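Local coordinates for amino acid adenylation domain-containing protein (Bacillus stratosphericus LAMA 585, PDB 6ULY) that probably selects a keto acid and activates it as an acyl adenylate, serving as an adenylation domain in nonribosomal depsipeptide synthesis, at residues A[54-59]-A[81-86]; A[71-76]-A[86-91]; A[247-252]-A[271-276]; A[252-257]-A[282-287]. All blocks are in the same frame, centred on the assembly; numbering follows the deposited sequence.

Contact 1 of 4, residues A[54-59]-A[81-86]; sequences ERVLTG and MVTAFW. With SO4 (sulfate ion), chain G.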
loop_
_atom_site.group_PDB
_atom_site.type_symbol
_atom_site.label_atom_id
_atom_site.label_comp_id
_atom_site.label_asym_id
_atom_site.label_seq_id
_atom_site.Cartn_x
_atom_site.Cartn_y
_atom_site.Cartn_z
ATOM N N GLU A 54 -20.896 -9.443 32.579
ATOM C CA GLU A 54 -21.021 -10.847 32.957
ATOM C C GLU A 54 -22.242 -11.488 32.312
ATOM O O GLU A 54 -22.204 -12.669 31.952
ATOM C CB GLU A 54 -21.082 -10.971 34.480
ATOM C CG GLU A 54 -19.733 -10.772 35.166
ATOM C CD GLU A 54 -19.852 -10.536 36.660
ATOM O OE1 GLU A 54 -18.803 -10.451 37.332
ATOM O OE2 GLU A 54 -20.992 -10.434 37.162
ATOM N N ARG A 55 -23.329 -10.730 32.149
ATOM C CA ARG A 55 -24.494 -11.258 31.446
ATOM C C ARG A 55 -24.155 -11.539 29.987
ATOM O O ARG A 55 -24.393 -12.643 29.481
ATOM C CB ARG A 55 -25.666 -10.278 31.558
ATOM C CG ARG A 55 -26.141 -10.040 32.985
ATOM C CD ARG A 55 -27.410 -9.198 33.038
ATOM N NE ARG A 55 -27.549 -8.509 34.322
ATOM C CZ ARG A 55 -27.947 -9.094 35.449
ATOM N NH1 ARG A 55 -28.243 -10.387 35.461
ATOM N NH2 ARG A 55 -28.042 -8.387 36.569
ATOM N N VAL A 56 -23.578 -10.554 29.297
ATOM C CA VAL A 56 -23.166 -10.777 27.913
ATOM C C VAL A 56 -22.206 -11.958 27.829
ATOM O O VAL A 56 -22.233 -12.732 26.863
ATOM C CB VAL A 56 -22.548 -9.497 27.323
ATOM C CG1 VAL A 56 -21.991 -9.770 25.930
ATOM C CG2 VAL A 56 -23.583 -8.390 27.273
ATOM N N LEU A 57 -21.351 -12.124 28.843
ATOM C CA LEU A 57 -20.404 -13.235 28.834
ATOM C C LEU A 57 -21.123 -14.577 28.804
ATOM O O LEU A 57 -20.634 -15.535 28.194
ATOM C CB LEU A 57 -19.482 -13.152 30.052
ATOM C CG LEU A 57 -18.520 -14.325 30.257
ATOM C CD1 LEU A 57 -17.552 -14.462 29.085
ATOM C CD2 LEU A 57 -17.756 -14.152 31.563
ATOM N N THR A 58 -22.276 -14.672 29.470
ATOM C CA THR A 58 -23.033 -15.919 29.442
ATOM C C THR A 58 -23.419 -16.287 28.018
ATOM O O THR A 58 -23.299 -17.449 27.610
ATOM C CB THR A 58 -24.285 -15.801 30.310
ATOM O OG1 THR A 58 -23.910 -15.620 31.681
ATOM C CG2 THR A 58 -25.146 -17.051 30.173
ATOM N N GLY A 59 -23.898 -15.310 27.250
ATOM C CA GLY A 59 -24.308 -15.592 25.885
ATOM C C GLY A 59 -23.140 -15.935 24.982
ATOM O O GLY A 59 -23.238 -16.839 24.148
ATOM N N MET A 81 -21.512 -1.698 22.846
ATOM C CA MET A 81 -20.110 -1.951 22.517
ATOM C C MET A 81 -19.242 -1.963 23.768
ATOM O O MET A 81 -18.409 -2.860 23.950
ATOM C CB MET A 81 -19.598 -0.903 21.529
ATOM C CG MET A 81 -18.094 -0.992 21.266
ATOM S SD MET A 81 -17.616 -0.301 19.669
ATOM C CE MET A 81 -18.438 1.287 19.706
ATOM N N VAL A 82 -19.401 -0.952 24.629
ATOM C CA VAL A 82 -18.694 -0.931 25.909
ATOM C C VAL A 82 -18.956 -2.220 26.677
ATOM O O VAL A 82 -18.040 -2.838 27.229
ATOM C CB VAL A 82 -19.116 0.302 26.730
ATOM C CG1 VAL A 82 -18.644 0.172 28.169
ATOM C CG2 VAL A 82 -18.574 1.575 26.106
ATOM N N THR A 83 -20.221 -2.640 26.730
ATOM C CA THR A 83 -20.566 -3.856 27.460
ATOM C C THR A 83 -19.963 -5.081 26.792
ATOM O O THR A 83 -19.443 -5.976 27.470
ATOM C CB THR A 83 -22.088 -3.997 27.557
ATOM O OG1 THR A 83 -22.630 -2.854 28.223
ATOM C CG2 THR A 83 -22.478 -5.254 28.323
ATOM N N ALA A 84 -20.039 -5.143 25.462
ATOM C CA ALA A 84 -19.467 -6.269 24.736
ATOM C C ALA A 84 -17.956 -6.332 24.917
ATOM O O ALA A 84 -17.378 -7.422 25.006
ATOM C CB ALA A 84 -19.825 -6.164 23.254
ATOM N N PHE A 85 -17.298 -5.174 24.964
ATOM C CA PHE A 85 -15.852 -5.149 25.149
ATOM C C PHE A 85 -15.459 -5.775 26.478
ATOM O O PHE A 85 -14.509 -6.565 26.549
ATOM C CB PHE A 85 -15.347 -3.711 25.070
ATOM C CG PHE A 85 -13.893 -3.561 25.402
ATOM C CD1 PHE A 85 -12.926 -3.720 24.422
ATOM C CD2 PHE A 85 -13.491 -3.249 26.691
ATOM C CE1 PHE A 85 -11.585 -3.577 24.724
ATOM C CE2 PHE A 85 -12.150 -3.104 26.998
ATOM C CZ PHE A 85 -11.196 -3.270 26.011
ATOM N N TRP A 86 -16.181 -5.440 27.545
ATOM C CA TRP A 86 -15.809 -5.939 28.860
ATOM C C TRP A 86 -16.228 -7.387 29.059
ATOM O O TRP A 86 -15.528 -8.137 29.749
ATOM C CB TRP A 86 -16.400 -5.033 29.927
ATOM C CG TRP A 86 -15.662 -3.737 30.007
ATOM C CD1 TRP A 86 -16.078 -2.525 29.550
ATOM C CD2 TRP A 86 -14.359 -3.532 30.562
ATOM N NE1 TRP A 86 -15.121 -1.572 29.798
ATOM C CE2 TRP A 86 -14.054 -2.166 30.418
ATOM C CE3 TRP A 86 -13.423 -4.371 31.175
ATOM C CZ2 TRP A 86 -12.855 -1.619 30.863
ATOM C CZ3 TRP A 86 -12.236 -3.825 31.616
ATOM C CH2 TRP A 86 -11.962 -2.463 31.460
HETATM S S SO4 G . -28.139 -12.458 38.036
HETATM O O1 SO4 G . -26.780 -12.696 37.685
HETATM O O2 SO4 G . -28.960 -12.589 36.867
HETATM O O3 SO4 G . -28.533 -13.470 38.994
HETATM O O4 SO4 G . -28.260 -11.116 38.590
#
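Thr-83 OG1 is gripped by two groups: it donates to the backbone O of His-79, one turn earlier in its own helix, and it accepts from NE2 of Gln-44. The hydroxyl of this buried residue is therefore satisfied. Its methyl is the part that meets Val-56. With OG1 beside the backbone N (chi1 -59°), CG2 lies next to the carbonyl carbon and reaches CG2 of Val-56 at 3.5 Å. That is a tight carbon-carbon approach, and the two side chains cross obliquely. The other branch of Val-56, CG1, passes CA of Ala-84 at 4.5 Å, a looser touch against the helix backbone. Here helix 46-62 packs on helix 78-91, within the part of the chain that matches the AMP-binding enzyme family. The two backbones are close, with CA of Val-56 and CA of Ala-84 6.6 Å apart. No hydrogen bond joins the segments, so the seam is apolar. On its far side, Arg-55 leads away from helix 78-91. Its NH1 donates to O2 of a sulfate ion at 2.7 Å, at the guanidinium edge and near its plane, with an N-H...O angle of 136°. Atom O4 of the same sulfate takes weak bonds from NH1 and NH2 of Arg-55. NH1 also bonds to the backbone O of Leu-159, and Arg-161 N holds the sulfate too. The ion probably comes from the crystallisation liquor.

Contact 2 of 4, residues A[71-76]-A[86-91]; sequences VFFQFS and WACVLG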
loop_
_atom_site.group_PDB
_atom_site.type_symbol
_atom_site.label_atom_id
_atom_site.label_comp_id
_atom_site.label_asym_id
_atom_site.label_seq_id
_atom_site.Cartn_x
_atom_site.Cartn_y
_atom_site.Cartn_z
ATOM N N VAL A 71 -13.256 -11.757 18.488
ATOM C CA VAL A 71 -14.655 -11.378 18.347
ATOM C C VAL A 71 -14.713 -10.099 17.529
ATOM O O VAL A 71 -14.049 -9.112 17.867
ATOM C CB VAL A 71 -15.338 -11.176 19.712
ATOM C CG1 VAL A 71 -16.805 -10.816 19.521
ATOM C CG2 VAL A 71 -15.186 -12.419 20.565
ATOM N N PHE A 72 -15.516 -10.112 16.471
ATOM C CA PHE A 72 -15.561 -9.021 15.504
ATOM C C PHE A 72 -16.673 -8.055 15.898
ATOM O O PHE A 72 -17.858 -8.387 15.793
ATOM C CB PHE A 72 -15.780 -9.581 14.101
ATOM C CG PHE A 72 -15.280 -8.689 13.005
ATOM C CD1 PHE A 72 -14.015 -8.872 12.478
ATOM C CD2 PHE A 72 -16.075 -7.672 12.497
ATOM C CE1 PHE A 72 -13.546 -8.060 11.467
ATOM C CE2 PHE A 72 -15.607 -6.855 11.478
ATOM C CZ PHE A 72 -14.341 -7.051 10.966
ATOM N N PHE A 73 -16.293 -6.857 16.340
ATOM C CA PHE A 73 -17.262 -5.868 16.792
ATOM C C PHE A 73 -17.805 -5.062 15.616
ATOM O O PHE A 73 -17.039 -4.544 14.798
ATOM C CB PHE A 73 -16.630 -4.923 17.815
ATOM C CG PHE A 73 -16.514 -5.504 19.200
ATOM C CD1 PHE A 73 -16.510 -6.875 19.402
ATOM C CD2 PHE A 73 -16.420 -4.670 20.303
ATOM C CE1 PHE A 73 -16.404 -7.400 20.672
ATOM C CE2 PHE A 73 -16.316 -5.189 21.576
ATOM C CZ PHE A 73 -16.312 -6.554 21.763
ATOM N N GLN A 74 -19.135 -4.939 15.555
ATOM C CA GLN A 74 -19.833 -4.139 14.541
ATOM C C GLN A 74 -21.006 -3.470 15.257
ATOM O O GLN A 74 -22.124 -3.991 15.260
ATOM C CB GLN A 74 -20.287 -4.997 13.367
ATOM C CG GLN A 74 -19.166 -5.383 12.417
ATOM C CD GLN A 74 -18.686 -4.210 11.588
ATOM O OE1 GLN A 74 -19.161 -3.992 10.474
ATOM N NE2 GLN A 74 -17.746 -3.443 12.130
ATOM N N PHE A 75 -20.740 -2.314 15.859
ATOM C CA PHE A 75 -21.682 -1.665 16.756
ATOM C C PHE A 75 -22.022 -0.264 16.277
ATOM O O PHE A 75 -21.179 0.438 15.712
ATOM C CB PHE A 75 -21.125 -1.585 18.184
ATOM C CG PHE A 75 -21.095 -2.904 18.888
ATOM C CD1 PHE A 75 -22.256 -3.454 19.404
ATOM C CD2 PHE A 75 -19.909 -3.600 19.027
ATOM C CE1 PHE A 75 -22.233 -4.673 20.048
ATOM C CE2 PHE A 75 -19.878 -4.822 19.670
ATOM C CZ PHE A 75 -21.039 -5.359 20.182
ATOM N N SER A 76 -23.281 0.119 16.501
ATOM C CA SER A 76 -23.709 1.506 16.457
ATOM C C SER A 76 -23.997 2.072 17.841
ATOM O O SER A 76 -24.006 3.296 18.001
ATOM C CB SER A 76 -24.968 1.651 15.591
ATOM O OG SER A 76 -26.035 0.877 16.114
ATOM N N TRP A 86 -16.181 -5.440 27.545
ATOM C CA TRP A 86 -15.809 -5.939 28.860
ATOM C C TRP A 86 -16.228 -7.387 29.059
ATOM O O TRP A 86 -15.528 -8.137 29.749
ATOM C CB TRP A 86 -16.400 -5.033 29.927
ATOM C CG TRP A 86 -15.662 -3.737 30.007
ATOM C CD1 TRP A 86 -16.078 -2.525 29.550
ATOM C CD2 TRP A 86 -14.359 -3.532 30.562
ATOM N NE1 TRP A 86 -15.121 -1.572 29.798
ATOM C CE2 TRP A 86 -14.054 -2.166 30.418
ATOM C CE3 TRP A 86 -13.423 -4.371 31.175
ATOM C CZ2 TRP A 86 -12.855 -1.619 30.863
ATOM C CZ3 TRP A 86 -12.236 -3.825 31.616
ATOM C CH2 TRP A 86 -11.962 -2.463 31.460
ATOM N N ALA A 87 -17.333 -7.812 28.446
ATOM C CA ALA A 87 -17.633 -9.238 28.415
ATOM C C ALA A 87 -16.459 -10.017 27.833
ATOM O O ALA A 87 -16.049 -11.050 28.378
ATOM C CB ALA A 87 -18.906 -9.489 27.608
ATOM N N CYS A 88 -15.891 -9.522 26.730
ATOM C CA CYS A 88 -14.740 -10.181 26.123
ATOM C C CYS A 88 -13.535 -10.162 27.055
ATOM O O CYS A 88 -12.832 -11.168 27.198
ATOM C CB CYS A 88 -14.401 -9.506 24.794
ATOM S SG CYS A 88 -15.614 -9.772 23.484
ATOM N N VAL A 89 -13.268 -9.018 27.684
ATOM C CA VAL A 89 -12.210 -8.946 28.687
ATOM C C VAL A 89 -12.414 -10.005 29.764
ATOM O O VAL A 89 -11.464 -10.672 30.187
ATOM C CB VAL A 89 -12.151 -7.533 29.294
ATOM C CG1 VAL A 89 -11.273 -7.524 30.542
ATOM C CG2 VAL A 89 -11.645 -6.539 28.260
ATOM N N LEU A 90 -13.654 -10.173 30.234
ATOM C CA LEU A 90 -13.909 -11.156 31.285
ATOM C C LEU A 90 -13.677 -12.573 30.778
ATOM O O LEU A 90 -13.127 -13.415 31.496
ATOM C CB LEU A 90 -15.339 -11.013 31.817
ATOM C CG LEU A 90 -15.655 -9.749 32.613
ATOM C CD1 LEU A 90 -17.111 -9.756 33.052
ATOM C CD2 LEU A 90 -14.731 -9.619 33.814
ATOM N N GLY A 91 -14.087 -12.856 29.549
ATOM C CA GLY A 91 -13.953 -14.190 29.013
ATOM C C GLY A 91 -12.601 -14.522 28.427
ATOM O O GLY A 91 -12.394 -15.658 27.992
#
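Cys-88 and Phe-73 form the tight part of this contact. The sulfur SG sits at the edge of the Phe-73 ring, 3.7 Å from CZ and 3.8 Å from CE1. The line from the ring centroid to SG is 83° off the ring normal, so this is an edge-on sulfur-aromatic contact and not one over a face. SG stands beside the backbone N of Cys-88 (chi1 -69°), which directs it at strand 70-74. CE2 of Phe-75 lies 3.4 Å above the plane of the Phe-73 ring, toward its rim. The other touch is looser: CB and CG2 of Val-71 each lie 4.0 Å from SG. Beyond these three residues the segments separate. Trp-86 turns from the strand, and its NE1 bonds to NE2 of His-231. Past the strand, loop residue Ser-76 is partly exposed, and this is the more open side. The contact belongs to a beta-alpha-beta unit: strand 70-74 leads through helix 78-91 to strand 94-97, and the helix packs on the sheet. Beside the ring, Gln-74 NE2 donates to the backbone O of Phe-73 at 3.0 Å, in the carbonyl plane and on a lone pair. No hydrogen bond joins the two segments. The sulfur is probably held mainly by dispersion, with perhaps a weak attraction to the positive rim of the ring.

Contact 3 of 4, residues A[247-252]-A[271-276]; sequences DDFIAQ and PNFAFA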
loop_
_atom_site.group_PDB
_atom_site.type_symbol
_atom_site.label_atom_id
_atom_site.label_comp_id
_atom_site.label_asym_id
_atom_site.label_seq_id
_atom_site.Cartn_x
_atom_site.Cartn_y
_atom_site.Cartn_z
ATOM N N ASP A 247 -22.245 10.168 15.249
ATOM C CA ASP A 247 -23.181 10.726 14.279
ATOM C C ASP A 247 -23.842 11.989 14.814
ATOM O O ASP A 247 -24.027 12.963 14.074
ATOM C CB ASP A 247 -24.240 9.683 13.921
ATOM C CG ASP A 247 -23.633 8.358 13.504
ATOM O OD1 ASP A 247 -22.902 7.752 14.319
ATOM O OD2 ASP A 247 -23.886 7.920 12.363
ATOM N N ASP A 248 -24.196 11.997 16.105
ATOM C CA ASP A 248 -24.900 13.144 16.666
ATOM C C ASP A 248 -24.032 14.395 16.663
ATOM O O ASP A 248 -24.555 15.509 16.548
ATOM C CB ASP A 248 -25.378 12.841 18.088
ATOM C CG ASP A 248 -26.335 11.663 18.145
ATOM O OD1 ASP A 248 -26.371 10.972 19.187
ATOM O OD2 ASP A 248 -27.037 11.413 17.143
ATOM N N PHE A 249 -22.712 14.245 16.795
ATOM C CA PHE A 249 -21.855 15.426 16.772
ATOM C C PHE A 249 -21.731 15.994 15.362
ATOM O O PHE A 249 -21.927 17.196 15.151
ATOM C CB PHE A 249 -20.465 15.120 17.324
ATOM C CG PHE A 249 -19.468 16.196 17.009
ATOM C CD1 PHE A 249 -19.403 17.342 17.782
ATOM C CD2 PHE A 249 -18.632 16.083 15.911
ATOM C CE1 PHE A 249 -18.501 18.346 17.478
ATOM C CE2 PHE A 249 -17.733 17.084 15.600
ATOM C CZ PHE A 249 -17.665 18.215 16.383
ATOM N N ILE A 250 -21.362 15.157 14.387
ATOM C CA ILE A 250 -21.143 15.690 13.044
ATOM C C ILE A 250 -22.451 16.223 12.467
ATOM O O ILE A 250 -22.441 17.121 11.617
ATOM C CB ILE A 250 -20.499 14.638 12.116
ATOM C CG1 ILE A 250 -21.391 13.407 11.960
ATOM C CG2 ILE A 250 -19.117 14.234 12.627
ATOM C CD1 ILE A 250 -22.184 13.398 10.663
ATOM N N ALA A 251 -23.591 15.701 12.924
ATOM C CA ALA A 251 -24.874 16.250 12.496
ATOM C C ALA A 251 -25.094 17.649 13.065
ATOM O O ALA A 251 -25.543 18.549 12.349
ATOM C CB ALA A 251 -26.010 15.315 12.911
ATOM N N GLN A 252 -24.782 17.850 14.345
ATOM C CA GLN A 252 -24.942 19.147 15.005
ATOM C C GLN A 252 -23.732 19.382 15.898
ATOM O O GLN A 252 -23.765 19.112 17.105
ATOM C CB GLN A 252 -26.239 19.198 15.821
ATOM C CG GLN A 252 -27.490 18.753 15.070
ATOM C CD GLN A 252 -27.960 19.772 14.047
ATOM O OE1 GLN A 252 -27.727 20.972 14.197
ATOM N NE2 GLN A 252 -28.625 19.294 12.998
ATOM N N PRO A 271 -10.191 15.214 17.024
ATOM C CA PRO A 271 -9.207 15.673 16.038
ATOM C C PRO A 271 -9.441 17.136 15.695
ATOM O O PRO A 271 -10.471 17.730 16.017
ATOM C CB PRO A 271 -9.441 14.761 14.827
ATOM C CG PRO A 271 -10.176 13.567 15.374
ATOM C CD PRO A 271 -11.000 14.094 16.511
ATOM N N ASN A 272 -8.456 17.717 15.011
ATOM C CA ASN A 272 -8.489 19.154 14.760
ATOM C C ASN A 272 -9.728 19.573 13.973
ATOM O O ASN A 272 -10.181 20.716 14.103
ATOM C CB ASN A 272 -7.222 19.578 14.017
ATOM C CG ASN A 272 -7.064 21.082 13.953
ATOM O OD1 ASN A 272 -6.704 21.722 14.944
ATOM N ND2 ASN A 272 -7.332 21.657 12.785
ATOM N N PHE A 273 -10.289 18.673 13.158
ATOM C CA PHE A 273 -11.426 19.050 12.321
ATOM C C PHE A 273 -12.630 19.443 13.168
ATOM O O PHE A 273 -13.389 20.349 12.800
ATOM C CB PHE A 273 -11.795 17.906 11.367
ATOM C CG PHE A 273 -12.546 16.773 12.023
ATOM C CD1 PHE A 273 -11.884 15.625 12.413
ATOM C CD2 PHE A 273 -13.916 16.850 12.232
ATOM C CE1 PHE A 273 -12.567 14.583 13.015
ATOM C CE2 PHE A 273 -14.600 15.813 12.835
ATOM C CZ PHE A 273 -13.923 14.679 13.227
ATOM N N ALA A 274 -12.830 18.766 14.301
ATOM C CA ALA A 274 -13.970 19.085 15.150
ATOM C C ALA A 274 -13.863 20.502 15.692
ATOM O O ALA A 274 -14.863 21.225 15.764
ATOM C CB ALA A 274 -14.075 18.076 16.292
ATOM N N PHE A 275 -12.654 20.921 16.072
ATOM C CA PHE A 275 -12.462 22.296 16.514
ATOM C C PHE A 275 -12.779 23.270 15.389
ATOM O O PHE A 275 -13.406 24.313 15.614
ATOM C CB PHE A 275 -11.033 22.500 17.011
ATOM C CG PHE A 275 -10.692 21.687 18.231
ATOM C CD1 PHE A 275 -10.354 20.346 18.117
ATOM C CD2 PHE A 275 -10.700 22.264 19.492
ATOM C CE1 PHE A 275 -10.042 19.598 19.234
ATOM C CE2 PHE A 275 -10.386 21.517 20.615
ATOM C CZ PHE A 275 -10.055 20.183 20.485
ATOM N N ALA A 276 -12.362 22.940 14.167
ATOM C CA ALA A 276 -12.671 23.801 13.031
ATOM C C ALA A 276 -14.165 23.810 12.738
ATOM O O ALA A 276 -14.721 24.846 12.356
ATOM C CB ALA A 276 -11.886 23.348 11.804
#
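Phe-249 of helix 246-251 packs against Ala-274 and Phe-273 of helix 272-279. These helices follow strands 240-243 and 267-270, the two parallel strands that flank strand 214-217 in the large mixed sheet. The interactions across the contact are all apolar. The ring-methyl touch is the closer: CZ of Phe-249 comes within 3.6 Å of CB of Ala-274. CG of Phe-249 is anti to the backbone N (chi1 166°), which sends the ring across to the other helix. The ring-ring touch is looser, with CE2 of Phe-273 at the edge of the Phe-249 ring. Stacking and polar bonds are made with other parts of the chain. Phe-249 stacks on Trp-218, which also touches Ala-274. Asn-272 bonds through OD1 to Asn-300 and through ND2 to Gln-565 of helix 560-570. The bound keto acyl adenylate is about 10 Å from the side chain of Phe-273. Within its own helix, Phe-273 carries CB of Ala-274 4.1 Å above one ring face, toward the rim.

Contact 4 of 4, residues A[252-257]-A[282-287]; sequences QPLRWL and EKEISS. With SO4 (sulfate ion), chain N; SO4 (sulfate ion), chain O.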
loop_
_atom_site.group_PDB
_atom_site.type_symbol
_atom_site.label_atom_id
_atom_site.label_comp_id
_atom_site.label_asym_id
_atom_site.label_seq_id
_atom_site.Cartn_x
_atom_site.Cartn_y
_atom_site.Cartn_z
ATOM N N GLN A 252 -24.782 17.850 14.345
ATOM C CA GLN A 252 -24.942 19.147 15.005
ATOM C C GLN A 252 -23.732 19.382 15.898
ATOM O O GLN A 252 -23.765 19.112 17.105
ATOM C CB GLN A 252 -26.239 19.198 15.821
ATOM C CG GLN A 252 -27.490 18.753 15.070
ATOM C CD GLN A 252 -27.960 19.772 14.047
ATOM O OE1 GLN A 252 -27.727 20.972 14.197
ATOM N NE2 GLN A 252 -28.625 19.294 12.998
ATOM N N PRO A 253 -22.635 19.888 15.332
ATOM C CA PRO A 253 -21.409 20.054 16.133
ATOM C C PRO A 253 -21.608 20.824 17.430
ATOM O O PRO A 253 -20.919 20.539 18.419
ATOM C CB PRO A 253 -20.471 20.800 15.174
ATOM C CG PRO A 253 -20.935 20.398 13.811
ATOM C CD PRO A 253 -22.428 20.252 13.918
ATOM N N LEU A 254 -22.526 21.790 17.465
ATOM C CA LEU A 254 -22.731 22.559 18.689
ATOM C C LEU A 254 -23.216 21.696 19.844
ATOM O O LEU A 254 -23.163 22.144 20.994
ATOM C CB LEU A 254 -23.719 23.697 18.442
ATOM C CG LEU A 254 -23.187 24.872 17.618
ATOM C CD1 LEU A 254 -24.262 25.939 17.475
ATOM C CD2 LEU A 254 -21.919 25.462 18.230
ATOM N N ARG A 255 -23.681 20.475 19.573
ATOM C CA ARG A 255 -24.001 19.556 20.657
ATOM C C ARG A 255 -22.805 19.317 21.565
ATOM O O ARG A 255 -22.978 19.077 22.765
ATOM C CB ARG A 255 -24.499 18.233 20.089
ATOM C CG ARG A 255 -25.925 18.300 19.628
ATOM C CD ARG A 255 -26.340 17.067 18.867
ATOM N NE ARG A 255 -27.724 17.190 18.438
ATOM C CZ ARG A 255 -28.301 16.433 17.515
ATOM N NH1 ARG A 255 -27.612 15.483 16.897
ATOM N NH2 ARG A 255 -29.575 16.637 17.206
ATOM N N TRP A 256 -21.591 19.349 21.014
ATOM C CA TRP A 256 -20.401 19.270 21.853
ATOM C C TRP A 256 -20.484 20.286 22.983
ATOM O O TRP A 256 -20.270 19.955 24.155
ATOM C CB TRP A 256 -19.149 19.506 21.004
ATOM C CG TRP A 256 -17.875 18.938 21.562
ATOM C CD1 TRP A 256 -17.738 18.105 22.638
ATOM C CD2 TRP A 256 -16.551 19.162 21.059
ATOM N NE1 TRP A 256 -16.413 17.803 22.836
ATOM C CE2 TRP A 256 -15.663 18.438 21.880
ATOM C CE3 TRP A 256 -16.030 19.909 19.997
ATOM C CZ2 TRP A 256 -14.285 18.436 21.669
ATOM C CZ3 TRP A 256 -14.662 19.908 19.791
ATOM C CH2 TRP A 256 -13.805 19.175 20.623
ATOM N N LEU A 257 -20.805 21.535 22.647
ATOM C CA LEU A 257 -20.947 22.559 23.676
ATOM C C LEU A 257 -22.043 22.185 24.667
ATOM O O LEU A 257 -21.821 22.190 25.884
ATOM C CB LEU A 257 -21.233 23.915 23.031
ATOM C CG LEU A 257 -20.177 24.414 22.041
ATOM C CD1 LEU A 257 -20.450 25.864 21.662
ATOM C CD2 LEU A 257 -18.773 24.266 22.602
ATOM N N GLU A 282 -19.614 30.444 14.535
ATOM C CA GLU A 282 -19.409 31.599 15.405
ATOM C C GLU A 282 -20.677 32.437 15.527
ATOM O O GLU A 282 -20.954 33.002 16.592
ATOM C CB GLU A 282 -18.254 32.458 14.895
ATOM C CG GLU A 282 -18.519 33.166 13.581
ATOM C CD GLU A 282 -17.389 34.099 13.193
ATOM O OE1 GLU A 282 -16.619 34.505 14.091
ATOM O OE2 GLU A 282 -17.268 34.422 11.994
ATOM N N LYS A 283 -21.455 32.535 14.447
ATOM C CA LYS A 283 -22.682 33.324 14.491
ATOM C C LYS A 283 -23.621 32.806 15.573
ATOM O O LYS A 283 -24.064 33.563 16.445
ATOM C CB LYS A 283 -23.372 33.299 13.126
ATOM N N GLU A 284 -23.927 31.510 15.537
ATOM C CA GLU A 284 -24.847 30.928 16.503
ATOM C C GLU A 284 -24.203 30.721 17.869
ATOM O O GLU A 284 -24.926 30.589 18.864
ATOM C CB GLU A 284 -25.410 29.600 15.978
ATOM C CG GLU A 284 -24.447 28.757 15.150
ATOM C CD GLU A 284 -24.473 29.094 13.658
ATOM O OE1 GLU A 284 -25.516 28.868 13.005
ATOM O OE2 GLU A 284 -23.447 29.587 13.141
ATOM N N ILE A 285 -22.870 30.705 17.945
ATOM C CA ILE A 285 -22.211 30.651 19.246
ATOM C C ILE A 285 -22.305 32.001 19.941
ATOM O O ILE A 285 -22.456 32.076 21.166
ATOM C CB ILE A 285 -20.746 30.203 19.097
ATOM C CG1 ILE A 285 -20.673 28.715 18.755
ATOM C CG2 ILE A 285 -19.973 30.498 20.375
ATOM C CD1 ILE A 285 -19.302 28.270 18.258
ATOM N N SER A 286 -22.204 33.088 19.176
ATOM C CA SER A 286 -22.331 34.423 19.742
ATOM C C SER A 286 -23.765 34.749 20.138
ATOM O O SER A 286 -23.996 35.803 20.736
ATOM C CB SER A 286 -21.820 35.470 18.749
ATOM O OG SER A 286 -22.716 35.620 17.661
ATOM N N SER A 287 -24.724 33.880 19.812
ATOM C CA SER A 287 -26.112 34.036 20.231
ATOM C C SER A 287 -26.574 32.857 21.080
ATOM O O SER A 287 -27.778 32.658 21.259
ATOM C CB SER A 287 -27.023 34.202 19.013
ATOM O OG SER A 287 -26.618 35.313 18.229
HETATM S S SO4 N . -30.126 14.665 14.213
HETATM O O1 SO4 N . -28.776 14.468 14.660
HETATM O O2 SO4 N . -30.402 13.773 13.120
HETATM O O3 SO4 N . -31.031 14.388 15.295
HETATM O O4 SO4 N . -30.296 16.024 13.779
HETATM S S SO4 O . -32.022 16.814 20.184
HETATM O O1 SO4 O . -30.709 16.501 20.671
HETATM O O2 SO4 O . -31.920 17.758 19.108
HETATM O O3 SO4 O . -32.657 15.616 19.712
HETATM O O4 SO4 O . -32.801 17.383 21.245
#
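A type I beta turn from Gln-252 to Arg-255 leads into helix 255-262 and presents Leu-254 to the short helix 282-285. The two methyls of Leu-254 split between two partners. CD2 meets CG1 of Ile-285 at 3.5 Å, and CD1 meets CG of Glu-284 at 3.7 Å. One turn on, CD1 of Leu-257 touches CG1 of Ile-285 at 4.1 Å, the side chains crossing at about a right angle. Arg-255 points elsewhere and binds two sulfate ions, probably from the crystallisation liquor. Its NH1 donates to O1 of one at 2.7 Å, with an N-H...O angle of 159°, and NH2 donates to O2 of the other at 3.2 Å. CG of Gln-252 lies over the guanidinium centre. No hydrogen bond crosses between the segments, so the turn and the short helix probably rest on van der Waals packing of Leu-254, Leu-257 and Ile-285, with Glu-284 lending its aliphatic part at the exposed side.

Contacts 1, 2 and 3 are buried, while contact 4 is partly open, with exposed Glu-284 on its outer side. Contacts 1 and 2 share helix 78-91: helix 46-62 packs on it in one, and strand 70-74 in the other. Their centres are 6 Å apart, and Val-56 CG1 touches Ala-87 CB at 3.5 Å. Contacts 3 and 4 share Gln-252 and are joined by a probable hydrogen bond from Arg-255 NH1 to Asp-248 O. Trp-256 of contact 4 packs on Phe-249, Ala-274 and Phe-275 of contact 3. Helix-helix contact 1 and outer contact 4 are aliphatic, with sulfates beside them. In contact 2, where helix meets sheet, a thiol meets a ring and a valine. Contact 3, nearest the chain centre, is largely aromatic.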